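Local coordinates for ankyrin repeat domain protein (Legionella pneumophila subsp. pneumophila, PDB 6MCA) that is a bacterial effector that interacts with the host LARP7 component of the 7SK snRNP complex and combines ankyrin repeats with a cysteine protease-like part, at residues A[48-59]-A[74-85]; A[95-105]-A[131-140]. One frame throughout, in Å; residues are numbered along the deposited sequence.

Contact 1 (A[48-59]-A[74-85]); sequences LDDIDEYGFTPL and LIARKVDINKPD
Two neighbouring loops of what looks like an ankyrin-type stack lie flank to flank here, with Asp49 of 48-59 reaching over to Val79 and Asp80 of 74-85. Asp49 OD1 accepts the backbone N of Asp80 at 2.9 Å, on the syn side of the carboxylate and 27° out of its plane. A water also donates to Asp49 OD1 and to Asp80 O, giving the carboxylate oxygen two donors. Lys83 reaches back the other way: all four of its torsions are near 180°, and the straight chain runs past Thr57 CG2 to bring NZ to the carbonyl O of Asp49. That bond, modelled at 2.5 Å from Lys83 NZ to Asp49 O, is very short and should not be taken literally.

The Thr57-Pro58-Leu59 start of helix 58-65 matches the start of the Thr-Pro-Leu-His signature of ankyrin repeats, with Ile60 in the histidine position. Thr57 OG1 caps Ile60 N and shares a water with Lys83 O. Leu74 CD1 presses on the backbone of the first helical turn, 3.5 Å from Leu59 N, and lies 3.6 Å from Pro58 CB. Leu59 has its CG anti to the backbone N (chi1 -170°); Leu59 CD2 touches Val79 CG2 and lies 3.8 Å from Ile81 CG1. Leu48 closes the apolar strip, its CB 3.7 Å from Val79 CG1 and its CD1 against Arg77 CD, the two side chains crossing at a slant; the Arg77 guanidinium pairs with Asp39. At the far end Asp85 OD2 approaches the Phe56 ring edge in plane and accepts from Trp94 NE1, while Asp85 OD1 is hydrogen-bonded to Thr87 OG1.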
# COMPACT_ATOMS: atom_id res chain seq x y z
N LEU A 48 -7.56 31.94 -6.62
CA LEU A 48 -7.27 31.19 -5.40
C LEU A 48 -7.50 29.69 -5.55
O LEU A 48 -7.33 28.96 -4.58
CB LEU A 48 -8.12 31.75 -4.25
CG LEU A 48 -7.93 33.24 -4.01
CD1 LEU A 48 -8.80 33.72 -2.87
CD2 LEU A 48 -6.47 33.57 -3.75
N ASP A 49 -7.88 29.23 -6.74
CA ASP A 49 -7.96 27.81 -7.07
C ASP A 49 -6.79 27.35 -7.93
O ASP A 49 -6.78 26.20 -8.37
CB ASP A 49 -9.28 27.51 -7.77
CG ASP A 49 -10.49 27.69 -6.87
OD1 ASP A 49 -10.45 27.20 -5.72
OD2 ASP A 49 -11.47 28.31 -7.32
N ASP A 50 -5.82 28.22 -8.19
CA ASP A 50 -4.74 27.90 -9.12
C ASP A 50 -3.79 26.88 -8.51
O ASP A 50 -3.52 26.88 -7.31
CB ASP A 50 -3.97 29.16 -9.50
CG ASP A 50 -4.69 30.00 -10.54
OD1 ASP A 50 -5.40 29.42 -11.38
OD2 ASP A 50 -4.54 31.24 -10.51
N ILE A 51 -3.27 26.00 -9.37
CA ILE A 51 -2.22 25.07 -8.98
C ILE A 51 -0.90 25.82 -8.90
O ILE A 51 -0.50 26.49 -9.86
CB ILE A 51 -2.14 23.90 -9.97
CG1 ILE A 51 -3.44 23.10 -9.97
CG2 ILE A 51 -0.95 23.00 -9.64
CD1 ILE A 51 -3.66 22.27 -8.72
N ASP A 52 -0.22 25.72 -7.76
CA ASP A 52 0.98 26.51 -7.52
C ASP A 52 2.21 25.79 -8.05
O ASP A 52 2.12 24.75 -8.72
CB ASP A 52 1.10 26.86 -6.04
CG ASP A 52 1.15 25.63 -5.14
OD1 ASP A 52 1.49 24.53 -5.61
OD2 ASP A 52 0.84 25.78 -3.93
N GLU A 53 3.39 26.33 -7.73
CA GLU A 53 4.66 25.77 -8.21
C GLU A 53 4.97 24.41 -7.62
O GLU A 53 5.86 23.72 -8.13
CB GLU A 53 5.80 26.74 -7.90
CG GLU A 53 5.95 27.08 -6.42
CD GLU A 53 5.15 28.30 -6.00
OE1 GLU A 53 4.02 28.48 -6.51
OE2 GLU A 53 5.64 29.08 -5.16
N TYR A 54 4.27 23.99 -6.56
CA TYR A 54 4.47 22.69 -5.95
C TYR A 54 3.43 21.66 -6.38
O TYR A 54 3.48 20.52 -5.92
CB TYR A 54 4.47 22.81 -4.43
CG TYR A 54 5.47 23.80 -3.89
CD1 TYR A 54 6.82 23.49 -3.82
CD2 TYR A 54 5.07 25.06 -3.44
CE1 TYR A 54 7.75 24.39 -3.33
CE2 TYR A 54 5.99 25.97 -2.95
CZ TYR A 54 7.32 25.63 -2.89
OH TYR A 54 8.23 26.53 -2.40
N GLY A 55 2.50 22.04 -7.25
CA GLY A 55 1.46 21.14 -7.70
C GLY A 55 0.21 21.11 -6.85
O GLY A 55 -0.63 20.23 -7.04
N PHE A 56 0.05 22.06 -5.92
CA PHE A 56 -1.07 22.09 -5.01
C PHE A 56 -1.85 23.39 -5.17
O PHE A 56 -1.41 24.33 -5.83
CB PHE A 56 -0.60 21.93 -3.55
CG PHE A 56 0.16 20.66 -3.30
CD1 PHE A 56 -0.44 19.43 -3.49
CD2 PHE A 56 1.47 20.70 -2.85
CE1 PHE A 56 0.25 18.26 -3.26
CE2 PHE A 56 2.16 19.53 -2.61
CZ PHE A 56 1.55 18.31 -2.81
N THR A 57 -3.02 23.42 -4.55
CA THR A 57 -3.83 24.62 -4.43
C THR A 57 -3.59 25.27 -3.07
O THR A 57 -3.07 24.63 -2.15
CB THR A 57 -5.32 24.29 -4.59
OG1 THR A 57 -5.77 23.53 -3.46
CG2 THR A 57 -5.55 23.50 -5.86
N PRO A 58 -3.93 26.55 -2.91
CA PRO A 58 -3.79 27.18 -1.58
C PRO A 58 -4.51 26.42 -0.47
O PRO A 58 -3.98 26.31 0.64
CB PRO A 58 -4.37 28.58 -1.80
CG PRO A 58 -4.14 28.85 -3.24
CD PRO A 58 -4.29 27.54 -3.95
N LEU A 59 -5.70 25.89 -0.75
CA LEU A 59 -6.43 25.13 0.26
C LEU A 59 -5.70 23.83 0.59
O LEU A 59 -5.64 23.43 1.76
CB LEU A 59 -7.85 24.84 -0.22
CG LEU A 59 -8.80 24.25 0.83
CD1 LEU A 59 -8.92 25.18 2.02
CD2 LEU A 59 -10.16 23.98 0.21
N LEU A 74 -9.74 31.16 2.93
CA LEU A 74 -9.93 30.68 1.56
C LEU A 74 -11.36 30.21 1.33
O LEU A 74 -11.93 30.46 0.26
CB LEU A 74 -8.94 29.56 1.26
CG LEU A 74 -7.48 29.98 1.11
CD1 LEU A 74 -6.58 28.76 1.05
CD2 LEU A 74 -7.30 30.84 -0.13
N ILE A 75 -11.95 29.52 2.30
CA ILE A 75 -13.33 29.07 2.16
C ILE A 75 -14.28 30.26 2.12
O ILE A 75 -15.28 30.25 1.39
CB ILE A 75 -13.69 28.09 3.30
CG1 ILE A 75 -12.91 26.78 3.13
CG2 ILE A 75 -15.18 27.81 3.33
CD1 ILE A 75 -12.91 25.91 4.37
N ALA A 76 -13.99 31.30 2.90
CA ALA A 76 -14.78 32.52 2.84
C ALA A 76 -14.77 33.13 1.45
O ALA A 76 -15.77 33.71 1.02
CB ALA A 76 -14.28 33.53 3.87
N ARG A 77 -13.66 33.02 0.73
CA ARG A 77 -13.57 33.51 -0.63
C ARG A 77 -14.04 32.47 -1.65
O ARG A 77 -13.73 32.60 -2.84
CB ARG A 77 -12.14 33.97 -0.93
CG ARG A 77 -11.65 34.99 0.10
CD ARG A 77 -10.21 35.42 -0.14
NE ARG A 77 -10.11 36.86 -0.36
CZ ARG A 77 -9.97 37.76 0.61
NH1 ARG A 77 -9.89 39.05 0.32
NH2 ARG A 77 -9.92 37.36 1.87
N LYS A 78 -14.79 31.46 -1.19
CA LYS A 78 -15.50 30.51 -2.05
C LYS A 78 -14.57 29.80 -3.04
O LYS A 78 -14.86 29.72 -4.24
CB LYS A 78 -16.66 31.20 -2.78
CG LYS A 78 -17.98 31.19 -2.01
CD LYS A 78 -17.94 32.13 -0.82
N VAL A 79 -13.47 29.26 -2.53
CA VAL A 79 -12.64 28.39 -3.35
C VAL A 79 -13.35 27.05 -3.55
O VAL A 79 -14.25 26.66 -2.79
CB VAL A 79 -11.25 28.18 -2.72
CG1 VAL A 79 -10.53 29.51 -2.58
CG2 VAL A 79 -11.37 27.47 -1.38
N ASP A 80 -12.95 26.34 -4.61
CA ASP A 80 -13.46 25.00 -4.85
C ASP A 80 -12.92 24.07 -3.77
O ASP A 80 -11.75 23.69 -3.80
CB ASP A 80 -13.07 24.53 -6.25
CG ASP A 80 -13.67 23.18 -6.61
OD1 ASP A 80 -14.34 22.56 -5.75
OD2 ASP A 80 -13.49 22.73 -7.76
N ILE A 81 -13.78 23.69 -2.83
CA ILE A 81 -13.35 22.89 -1.69
C ILE A 81 -13.05 21.45 -2.05
O ILE A 81 -12.54 20.70 -1.20
CB ILE A 81 -14.42 22.95 -0.57
CG1 ILE A 81 -13.76 22.84 0.80
CG2 ILE A 81 -15.48 21.88 -0.77
CD1 ILE A 81 -14.62 23.34 1.94
N ASN A 82 -13.34 21.03 -3.28
CA ASN A 82 -13.10 19.65 -3.71
C ASN A 82 -12.09 19.55 -4.84
O ASN A 82 -11.94 18.47 -5.43
CB ASN A 82 -14.41 18.98 -4.12
CG ASN A 82 -15.31 18.68 -2.94
OD1 ASN A 82 -14.85 18.20 -1.90
ND2 ASN A 82 -16.60 18.95 -3.09
N LYS A 83 -11.38 20.63 -5.17
CA LYS A 83 -10.42 20.58 -6.27
C LYS A 83 -9.18 19.81 -5.84
O LYS A 83 -8.53 20.18 -4.86
CB LYS A 83 -10.03 21.99 -6.71
CG LYS A 83 -9.05 21.98 -7.87
CD LYS A 83 -8.78 23.38 -8.41
CE LYS A 83 -7.84 23.32 -9.60
NZ LYS A 83 -7.57 24.67 -10.17
N PRO A 84 -8.82 18.73 -6.54
CA PRO A 84 -7.67 17.94 -6.12
C PRO A 84 -6.39 18.32 -6.84
O PRO A 84 -6.40 19.16 -7.75
CB PRO A 84 -8.10 16.51 -6.48
CG PRO A 84 -8.89 16.72 -7.75
CD PRO A 84 -9.56 18.08 -7.64
N ASP A 85 -5.27 17.71 -6.45
CA ASP A 85 -4.04 17.81 -7.21
C ASP A 85 -4.08 16.78 -8.33
O ASP A 85 -5.11 16.13 -8.57
CB ASP A 85 -2.83 17.66 -6.29
CG ASP A 85 -2.86 16.37 -5.49
OD1 ASP A 85 -2.60 15.30 -6.07
OD2 ASP A 85 -3.15 16.44 -4.27
O HOH W 1 -9.33 25.01 -4.32
O HOH W 2 -14.13 27.93 -7.11
O HOH W 3 -8.25 22.51 -3.58

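Contact 2 (A[95-105]-A[131-140]); sequences AVDNNDLDMTK and RGQDAIKQLL
Apolar packing carries most of this contact, with Ile136 packing against Val96, Leu101 and Thr104. Its CG1 stands anti to the backbone N (chi1 -154°), which carries Ile136 CD1 to the junction of the two helices of 95-105, to 3.8 Å from Val96 CA and 3.4 Å from Thr104 OG1. Leu101 CD2 rests against the backbone of Ile136, 3.7 Å from its CA, and Leu101 CD1 meets Ala135 CB. One turn on, Leu139 CD2 slides past Thr104 and lies 3.7 Å from Leu101 O, while Val96 CG2 and Leu140 CD1 approach tip to tip.

Near-parallel, side-by-side helices are usual in ankyrin stacks: helix segments 101-105 and 134-140 run in the same direction, only 9° apart, with axes 10.5 Å from each other at closest approach.

Flat groups meet at the turns that precede these helices. The amides of Asn99 and Gln133 come from opposite directions and stack with their planes 1° apart, Asn99 CG lying 3.6 Å from Gln133 NE2.

Polar links are mostly through water. One water donates to both Val96 O and Gln133 OE1 and weakly accepts from Arg131 NH1, a second accepts from Gln133 NE2 and donates to Asp97 O, and a third joins Asn99 OD1 to Ile136 N. The direct bond, Arg131 NH1 to Asp97 O at 3.1 Å, is weak and bent; the Asp97 carboxylate pairs with Arg89. Within 95-105, the Thr104 hydroxyl donates to Asp100 O, which Thr104 N approaches from the other face of the carbonyl plane.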
# COMPACT_ATOMS: atom_id res chain seq x y z
N ALA A 95 -6.28 16.45 4.63
CA ALA A 95 -6.60 16.66 6.04
C ALA A 95 -6.73 15.33 6.77
O ALA A 95 -6.29 15.20 7.92
CB ALA A 95 -7.89 17.47 6.17
N VAL A 96 -7.32 14.33 6.12
CA VAL A 96 -7.56 13.05 6.78
C VAL A 96 -6.26 12.26 6.91
O VAL A 96 -5.99 11.65 7.96
CB VAL A 96 -8.63 12.26 6.01
CG1 VAL A 96 -8.57 10.79 6.35
CG2 VAL A 96 -10.01 12.82 6.32
N ASP A 97 -5.42 12.27 5.87
CA ASP A 97 -4.13 11.60 5.96
C ASP A 97 -3.25 12.21 7.05
O ASP A 97 -2.35 11.53 7.55
CB ASP A 97 -3.41 11.66 4.61
CG ASP A 97 -4.19 10.96 3.51
OD1 ASP A 97 -5.24 10.36 3.81
OD2 ASP A 97 -3.74 11.01 2.34
N ASN A 98 -3.49 13.47 7.41
CA ASN A 98 -2.80 14.10 8.53
C ASN A 98 -3.45 13.79 9.88
O ASN A 98 -2.90 14.19 10.91
CB ASN A 98 -2.74 15.61 8.34
CG ASN A 98 -1.49 16.07 7.60
OD1 ASN A 98 -0.70 15.25 7.14
ND2 ASN A 98 -1.32 17.38 7.49
N ASN A 99 -4.59 13.10 9.88
CA ASN A 99 -5.36 12.84 11.10
C ASN A 99 -5.68 14.14 11.83
O ASN A 99 -5.66 14.21 13.06
CB ASN A 99 -4.62 11.86 12.02
CG ASN A 99 -5.54 11.20 13.03
OD1 ASN A 99 -6.70 10.92 12.74
ND2 ASN A 99 -5.02 10.94 14.22
N ASP A 100 -6.00 15.18 11.06
CA ASP A 100 -6.33 16.49 11.59
C ASP A 100 -7.85 16.59 11.70
O ASP A 100 -8.54 16.73 10.70
CB ASP A 100 -5.77 17.59 10.69
CG ASP A 100 -5.87 18.98 11.31
OD1 ASP A 100 -6.57 19.13 12.34
OD2 ASP A 100 -5.25 19.91 10.77
N LEU A 101 -8.35 16.52 12.94
CA LEU A 101 -9.80 16.49 13.15
C LEU A 101 -10.43 17.85 12.87
O LEU A 101 -11.50 17.93 12.26
CB LEU A 101 -10.12 16.04 14.57
CG LEU A 101 -10.08 14.53 14.81
CD1 LEU A 101 -10.26 14.21 16.28
CD2 LEU A 101 -11.15 13.84 13.97
N ASP A 102 -9.77 18.93 13.30
CA ASP A 102 -10.34 20.27 13.11
C ASP A 102 -10.42 20.63 11.64
O ASP A 102 -11.45 21.14 11.17
CB ASP A 102 -9.51 21.30 13.88
CG ASP A 102 -9.55 21.08 15.38
OD1 ASP A 102 -10.58 20.57 15.88
OD2 ASP A 102 -8.56 21.40 16.06
N MET A 103 -9.35 20.37 10.88
CA MET A 103 -9.36 20.67 9.45
C MET A 103 -10.38 19.80 8.72
O MET A 103 -11.08 20.28 7.82
CB MET A 103 -7.96 20.49 8.87
CG MET A 103 -7.85 20.85 7.39
SD MET A 103 -7.81 22.63 7.10
CE MET A 103 -6.29 23.07 7.96
N THR A 104 -10.47 18.52 9.08
CA THR A 104 -11.44 17.64 8.46
C THR A 104 -12.87 18.12 8.72
O THR A 104 -13.71 18.12 7.82
CB THR A 104 -11.26 16.21 8.96
OG1 THR A 104 -9.93 15.77 8.69
CG2 THR A 104 -12.25 15.27 8.28
N LYS A 105 -13.15 18.53 9.96
CA LYS A 105 -14.48 19.03 10.29
C LYS A 105 -14.78 20.33 9.54
O LYS A 105 -15.90 20.51 9.05
CB LYS A 105 -14.60 19.24 11.80
CG LYS A 105 -16.01 19.52 12.29
CD LYS A 105 -16.02 19.86 13.77
CE LYS A 105 -17.42 20.17 14.26
NZ LYS A 105 -17.42 20.66 15.67
N ARG A 131 -5.10 2.62 9.51
CA ARG A 131 -4.36 3.08 10.68
C ARG A 131 -5.18 3.03 11.96
O ARG A 131 -4.65 3.39 13.02
CB ARG A 131 -3.85 4.50 10.44
CG ARG A 131 -2.93 4.64 9.24
CD ARG A 131 -2.74 6.09 8.84
NE ARG A 131 -1.87 6.23 7.69
CZ ARG A 131 -1.66 7.37 7.03
NH1 ARG A 131 -2.27 8.48 7.43
NH2 ARG A 131 -0.84 7.40 5.99
N GLY A 132 -6.43 2.60 11.90
CA GLY A 132 -7.25 2.51 13.10
C GLY A 132 -7.51 3.83 13.78
O GLY A 132 -7.45 3.91 15.02
N GLN A 133 -7.78 4.88 13.01
CA GLN A 133 -8.04 6.22 13.55
C GLN A 133 -9.55 6.37 13.67
O GLN A 133 -10.23 6.83 12.75
CB GLN A 133 -7.41 7.29 12.67
CG GLN A 133 -5.89 7.23 12.66
CD GLN A 133 -5.28 7.89 11.43
OE1 GLN A 133 -5.94 8.04 10.40
NE2 GLN A 133 -4.01 8.28 11.53
N ASP A 134 -10.08 5.99 14.84
CA ASP A 134 -11.53 5.85 15.00
C ASP A 134 -12.24 7.20 15.04
O ASP A 134 -13.38 7.30 14.57
CB ASP A 134 -11.84 5.05 16.26
CG ASP A 134 -11.43 3.59 16.14
OD1 ASP A 134 -11.98 2.89 15.27
OD2 ASP A 134 -10.55 3.15 16.91
N ALA A 135 -11.61 8.23 15.61
CA ALA A 135 -12.27 9.52 15.73
C ALA A 135 -12.55 10.12 14.35
O ALA A 135 -13.67 10.56 14.07
CB ALA A 135 -11.42 10.47 16.57
N ILE A 136 -11.54 10.15 13.49
CA ILE A 136 -11.73 10.71 12.16
C ILE A 136 -12.64 9.82 11.32
O ILE A 136 -13.40 10.31 10.48
CB ILE A 136 -10.36 10.96 11.49
CG1 ILE A 136 -10.46 12.08 10.45
CG2 ILE A 136 -9.80 9.69 10.86
CD1 ILE A 136 -9.15 12.81 10.22
N LYS A 137 -12.60 8.50 11.56
CA LYS A 137 -13.53 7.61 10.88
C LYS A 137 -14.97 7.92 11.25
O LYS A 137 -15.85 7.94 10.38
CB LYS A 137 -13.20 6.15 11.21
CG LYS A 137 -12.02 5.58 10.44
CD LYS A 137 -12.19 4.09 10.22
CE LYS A 137 -12.37 3.34 11.53
NZ LYS A 137 -11.19 3.50 12.42
N GLN A 138 -15.24 8.16 12.53
CA GLN A 138 -16.59 8.48 12.95
C GLN A 138 -17.02 9.85 12.46
O GLN A 138 -18.19 10.06 12.10
CB GLN A 138 -16.70 8.40 14.48
CG GLN A 138 -16.62 6.98 15.01
CD GLN A 138 -16.44 6.93 16.51
OE1 GLN A 138 -16.29 7.97 17.17
NE2 GLN A 138 -16.45 5.73 17.07
N LEU A 139 -16.09 10.81 12.43
CA LEU A 139 -16.40 12.12 11.85
C LEU A 139 -16.78 11.99 10.38
O LEU A 139 -17.72 12.65 9.92
CB LEU A 139 -15.20 13.06 12.01
CG LEU A 139 -15.35 14.46 11.42
CD1 LEU A 139 -16.65 15.12 11.86
CD2 LEU A 139 -14.15 15.33 11.79
N LEU A 140 -16.08 11.13 9.64
CA LEU A 140 -16.42 10.93 8.23
C LEU A 140 -17.74 10.18 8.09
O LEU A 140 -18.53 10.47 7.18
CB LEU A 140 -15.29 10.18 7.52
CG LEU A 140 -13.99 10.97 7.35
CD1 LEU A 140 -12.85 10.05 6.95
CD2 LEU A 140 -14.17 12.08 6.33
O HOH W 4 -5.00 8.93 8.14
O HOH W 5 -2.08 10.11 10.20
O HOH W 6 -8.56 9.89 14.50

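How the contacts relate
The two contacts come in series along the chain, contact 1 closing at 85 before contact 2 opens at 95, and their centres are 20 Å apart. They do not touch; the nearest atoms are about 6 Å from each other. Contact 1 joins loops and the start of helix 58-65 to the end of helix 68-76 and the loop that follows it. Trp94, just before 95-105 in helix 91-97, packs its ring edge-to-face with Phe56, so contact 1 touches the helix that contact 2 uses. Contact 2 lies nearer the centre of the chain. Contact 1 is mostly loops with helix ends, contact 2 mostly helix against helix with stacked turns.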